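Local coordinates for protein 47 KDA membrane antigen (Treponema pallidum, PDB 1O75) that binds penicillin and has zinc-stimulated carboxypeptidase activity on synthetic depsipeptides, possibly acting as a D,D-carboxypeptidase that limits peptidoglycan cross-linking, at residues B[164-167]-B[168-171]; B[306-310]-B[311-315]. The protein carries 2 engineered substitutions. All blocks are in the same frame, centred on the assembly; numbering follows the deposited sequence.

Interaction 1: residues B[164-167]-B[168-171]; sequences HELK and GIAK
Leu166 and Lys167 meet Ala170 and Lys171 where the short helix 167-173 begins, a textbook case of successive i to i+4 bonds. Ala170 N donates to Leu166 O at 3.0 Å, and the next bond is slightly longer, Lys171 N to Lys167 O at 3.2 Å.

Apolar packing occupies one flank. Leu166 and Ile169 run side by side in the same direction, CD2 of the former 4.1 Å from CG2 of the latter. The same methyl, CG2 of Ile169, also lies 3.0 Å from Leu166 O, a tight approach to a carbonyl already bonded to Ala170. Leu166, Ile169 and Ala170 all rest on Met192 of strand 190-194, which ties the helix to the neighbouring sheet.

The charged flank is built by Lys167 and Lys171, both extended beyond CG and lying alongside each other. Their ammonium NZ atoms stand 5.0 Å apart, a like-charge proximity that is probably eased because Lys167 NZ forms a salt bridge with Glu178. Contact between the two chains is made by their methylenes, CE of Lys167 lying 4.0 Å from CE of Lys171, while CG of Lys171 presses to 3.3 Å from Lys167 O.

Interaction 2: residues B[306-310]-B[311-315]; sequences KGSGP and GYYRL
A chi1 of -70° turns CG of Tyr313 away from its own C=O, and this carries the ring back along the chain to the loop that precedes its strand, where the phenol meets Gly309. In that loop, at chi1 63°, OG of Ser308 sits over its own backbone; from there it bonds to Phe305 O, and CB is presented to the phenol instead.

One short hydrogen bond carries the contact. Tyr313 OH donates to Gly309 O over 2.6 Å, approaching 25° off the carbonyl plane. The acceptor sits at the edge of the ring, close to the ring plane, and lies 3.3 Å from both CE1 and CZ of Tyr313. CB of Ser308 adds a van der Waals contact, 3.5 Å from Tyr313 OH. The bond thus pairs the hydroxyl and carbonyl of two buried residues, and it ties the end of the loop to the third residue of the strand.

Between the two ends the chain turns at Pro310 and at Gly311, whose positive phi suits a residue without a side chain. Pro310 O accepts a further hydrogen bond from Tyr262 OH, and the ring of Tyr262 stacks on that of Tyr313. Phe331, which meets the Tyr313 ring obliquely, also lines a xenon pocket with Tyr260, Cys296 and Gly297; the xenon is about 6 Å from the Tyr313 side chain.

A tyrosine near the start of a strand that bonds the backbone of the residue four places before it, with Pro-Gly in between, is the tyrosine corner, a motif of Greek-key beta proteins and fitting for a domain assigned to the immunoglobulin-like E-set clan.

How the interactions relate
In both interactions a backbone carbonyl accepts a hydrogen bond from the residue four places later, yet by different chemistry. Interaction 1 is a surface contact at the beginning of a helix and relies on repeated backbone bonds, with aliphatic and lysine side chains following on separate flanks. Interaction 2 is buried at the beginning of a strand, where one side-chain hydroxyl does the bonding and other aromatic rings pack on the ring that carries it. They share no secondary-structure element and belong to different parts of the protein, domain a and domain C; their centres are 38 Å apart and their nearest atoms about 29 Å. Two lysines run side by side at 164-171, whereas 306-315 meets through neutral groups.

Interaction 1: residues B[164-167]-B[168-171]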
loop_
_atom_site.group_PDB
_atom_site.type_symbol
_atom_site.label_atom_id
_atom_site.label_comp_id
_atom_site.label_asym_id
_atom_site.label_seq_id
_atom_site.Cartn_x
_atom_site.Cartn_y
_atom_site.Cartn_z
ATOM N N HIS B 164 -34.077 25.151 -23.336
ATOM C CA HIS B 164 -34.272 26.563 -23.035
ATOM C C HIS B 164 -35.324 26.836 -21.957
ATOM O O HIS B 164 -35.069 27.572 -21.010
ATOM C CB HIS B 164 -34.654 27.315 -24.310
ATOM C CG HIS B 164 -34.797 28.789 -24.109
ATOM N ND1 HIS B 164 -33.713 29.620 -23.924
ATOM C CD2 HIS B 164 -35.896 29.571 -24.002
ATOM C CE1 HIS B 164 -34.140 30.851 -23.708
ATOM N NE2 HIS B 164 -35.461 30.849 -23.749
ATOM N N GLU B 165 -36.502 26.244 -22.092
ATOM C CA GLU B 165 -37.566 26.459 -21.115
ATOM C C GLU B 165 -37.217 26.031 -19.694
ATOM O O GLU B 165 -37.851 26.476 -18.734
ATOM C CB GLU B 165 -38.846 25.732 -21.541
ATOM C CG GLU B 165 -38.664 24.241 -21.802
ATOM C CD GLU B 165 -38.302 23.946 -23.248
ATOM O OE1 GLU B 165 -37.356 24.568 -23.778
ATOM O OE2 GLU B 165 -38.971 23.084 -23.863
ATOM N N LEU B 166 -36.217 25.165 -19.552
ATOM C CA LEU B 166 -35.833 24.684 -18.227
ATOM C C LEU B 166 -34.609 25.380 -17.643
ATOM O O LEU B 166 -34.323 25.262 -16.453
ATOM C CB LEU B 166 -35.584 23.174 -18.283
ATOM C CG LEU B 166 -36.830 22.343 -18.587
ATOM C CD1 LEU B 166 -36.472 20.869 -18.668
ATOM C CD2 LEU B 166 -37.860 22.580 -17.494
ATOM N N LYS B 167 -33.895 26.100 -18.499
ATOM C CA LYS B 167 -32.680 26.804 -18.127
ATOM C C LYS B 167 -32.719 27.488 -16.764
ATOM O O LYS B 167 -31.751 27.427 -16.009
ATOM C CB LYS B 167 -32.346 27.829 -19.209
ATOM C CG LYS B 167 -30.956 28.409 -19.117
ATOM C CD LYS B 167 -30.493 28.884 -20.484
ATOM C CE LYS B 167 -29.056 29.353 -20.435
ATOM N NZ LYS B 167 -28.541 29.654 -21.795
ATOM N N GLY B 168 -33.847 28.119 -16.446
ATOM C CA GLY B 168 -33.963 28.833 -15.189
ATOM C C GLY B 168 -34.031 27.977 -13.951
ATOM O O GLY B 168 -33.346 28.240 -12.961
ATOM N N ILE B 169 -34.868 26.953 -13.983
ATOM C CA ILE B 169 -34.996 26.089 -12.821
ATOM C C ILE B 169 -33.712 25.276 -12.646
ATOM O O ILE B 169 -33.321 24.955 -11.525
ATOM C CB ILE B 169 -36.212 25.159 -12.957
ATOM C CG1 ILE B 169 -36.344 24.297 -11.707
ATOM C CG2 ILE B 169 -36.085 24.317 -14.203
ATOM C CD1 ILE B 169 -37.667 23.584 -11.609
ATOM N N ALA B 170 -33.058 24.981 -13.763
ATOM C CA ALA B 170 -31.812 24.224 -13.772
ATOM C C ALA B 170 -30.740 24.954 -12.952
ATOM O O ALA B 170 -30.092 24.364 -12.082
ATOM C CB ALA B 170 -31.340 24.038 -15.207
ATOM N N LYS B 171 -30.567 26.242 -13.237
ATOM C CA LYS B 171 -29.591 27.069 -12.535
ATOM C C LYS B 171 -29.938 27.217 -11.059
ATOM O O LYS B 171 -29.056 27.186 -10.196
ATOM C CB LYS B 171 -29.510 28.458 -13.177
ATOM C CG LYS B 171 -28.954 28.444 -14.580
ATOM C CD LYS B 171 -28.712 29.845 -15.118
ATOM C CE LYS B 171 -28.136 29.779 -16.531
ATOM N NZ LYS B 171 -27.720 31.114 -17.055
#

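Interaction 2: residues B[306-310]-B[311-315]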
loop_
_atom_site.group_PDB
_atom_site.type_symbol
_atom_site.label_atom_id
_atom_site.label_comp_id
_atom_site.label_asym_id
_atom_site.label_seq_id
_atom_site.Cartn_x
_atom_site.Cartn_y
_atom_site.Cartn_z
ATOM N N LYS B 306 -30.890 -5.069 -4.156
ATOM C CA LYS B 306 -31.890 -6.112 -3.954
ATOM C C LYS B 306 -31.939 -7.085 -5.134
ATOM O O LYS B 306 -32.133 -6.666 -6.268
ATOM C CB LYS B 306 -33.273 -5.474 -3.759
ATOM C CG LYS B 306 -34.341 -6.491 -3.388
ATOM C CD LYS B 306 -35.729 -5.862 -3.255
ATOM C CE LYS B 306 -36.783 -6.960 -3.105
ATOM N NZ LYS B 306 -38.119 -6.415 -2.724
ATOM N N GLY B 307 -31.736 -8.369 -4.852
ATOM C CA GLY B 307 -31.784 -9.387 -5.887
ATOM C C GLY B 307 -30.419 -9.782 -6.414
ATOM O O GLY B 307 -30.298 -10.727 -7.196
ATOM N N SER B 308 -29.382 -9.068 -5.986
ATOM C CA SER B 308 -28.042 -9.366 -6.461
ATOM C C SER B 308 -27.549 -10.564 -5.699
ATOM O O SER B 308 -28.134 -10.938 -4.704
ATOM C CB SER B 308 -27.113 -8.190 -6.177
ATOM O OG SER B 308 -27.023 -8.004 -4.776
ATOM N N GLY B 309 -26.458 -11.156 -6.153
ATOM C CA GLY B 309 -25.894 -12.292 -5.457
ATOM C C GLY B 309 -24.627 -12.686 -6.165
ATOM O O GLY B 309 -24.205 -11.992 -7.090
ATOM N N PRO B 310 -23.986 -13.787 -5.765
ATOM C CA PRO B 310 -22.758 -14.219 -6.423
ATOM C C PRO B 310 -22.999 -14.404 -7.935
ATOM O O PRO B 310 -24.126 -14.649 -8.367
ATOM C CB PRO B 310 -22.439 -15.548 -5.733
ATOM C CG PRO B 310 -23.044 -15.373 -4.352
ATOM C CD PRO B 310 -24.370 -14.715 -4.682
ATOM N N GLY B 311 -21.946 -14.293 -8.730
ATOM C CA GLY B 311 -22.114 -14.439 -10.162
ATOM C C GLY B 311 -21.218 -13.489 -10.950
ATOM O O GLY B 311 -20.217 -12.996 -10.436
ATOM N N TYR B 312 -21.610 -13.238 -12.193
ATOM C CA TYR B 312 -20.863 -12.403 -13.116
ATOM C C TYR B 312 -21.391 -10.998 -13.186
ATOM O O TYR B 312 -22.601 -10.768 -13.412
ATOM C CB TYR B 312 -20.903 -13.018 -14.514
ATOM C CG TYR B 312 -20.223 -14.347 -14.563
ATOM C CD1 TYR B 312 -18.863 -14.448 -14.852
ATOM C CD2 TYR B 312 -20.924 -15.512 -14.241
ATOM C CE1 TYR B 312 -18.218 -15.679 -14.821
ATOM C CE2 TYR B 312 -20.281 -16.750 -14.195
ATOM C CZ TYR B 312 -18.939 -16.823 -14.483
ATOM O OH TYR B 312 -18.306 -18.036 -14.390
ATOM N N TYR B 313 -20.465 -10.060 -13.014
ATOM C CA TYR B 313 -20.798 -8.660 -13.048
ATOM C C TYR B 313 -19.977 -7.930 -14.095
ATOM O O TYR B 313 -18.875 -8.341 -14.454
ATOM C CB TYR B 313 -20.539 -7.989 -11.686
ATOM C CG TYR B 313 -21.489 -8.399 -10.588
ATOM C CD1 TYR B 313 -21.333 -9.614 -9.914
ATOM C CD2 TYR B 313 -22.549 -7.573 -10.228
ATOM C CE1 TYR B 313 -22.229 -9.985 -8.896
ATOM C CE2 TYR B 313 -23.433 -7.933 -9.233
ATOM C CZ TYR B 313 -23.269 -9.138 -8.567
ATOM O OH TYR B 313 -24.163 -9.452 -7.567
ATOM N N ARG B 314 -20.539 -6.835 -14.570
ATOM C CA ARG B 314 -19.864 -5.975 -15.524
ATOM C C ARG B 314 -19.916 -4.618 -14.837
ATOM O O ARG B 314 -21.008 -4.120 -14.546
ATOM C CB ARG B 314 -20.621 -5.920 -16.858
ATOM C CG ARG B 314 -20.103 -4.839 -17.800
ATOM C CD ARG B 314 -20.427 -5.166 -19.270
ATOM N NE ARG B 314 -19.651 -6.322 -19.734
ATOM C CZ ARG B 314 -19.948 -7.047 -20.805
ATOM N NH1 ARG B 314 -21.019 -6.748 -21.547
ATOM N NH2 ARG B 314 -19.178 -8.074 -21.133
ATOM N N LEU B 315 -18.745 -4.040 -14.570
ATOM C CA LEU B 315 -18.640 -2.741 -13.897
ATOM C C LEU B 315 -18.306 -1.662 -14.921
ATOM O O LEU B 315 -17.412 -1.843 -15.737
ATOM C CB LEU B 315 -17.496 -2.771 -12.848
ATOM C CG LEU B 315 -17.390 -4.024 -11.992
ATOM C CD1 LEU B 315 -16.268 -3.876 -10.965
ATOM C CD2 LEU B 315 -18.718 -4.273 -11.304
#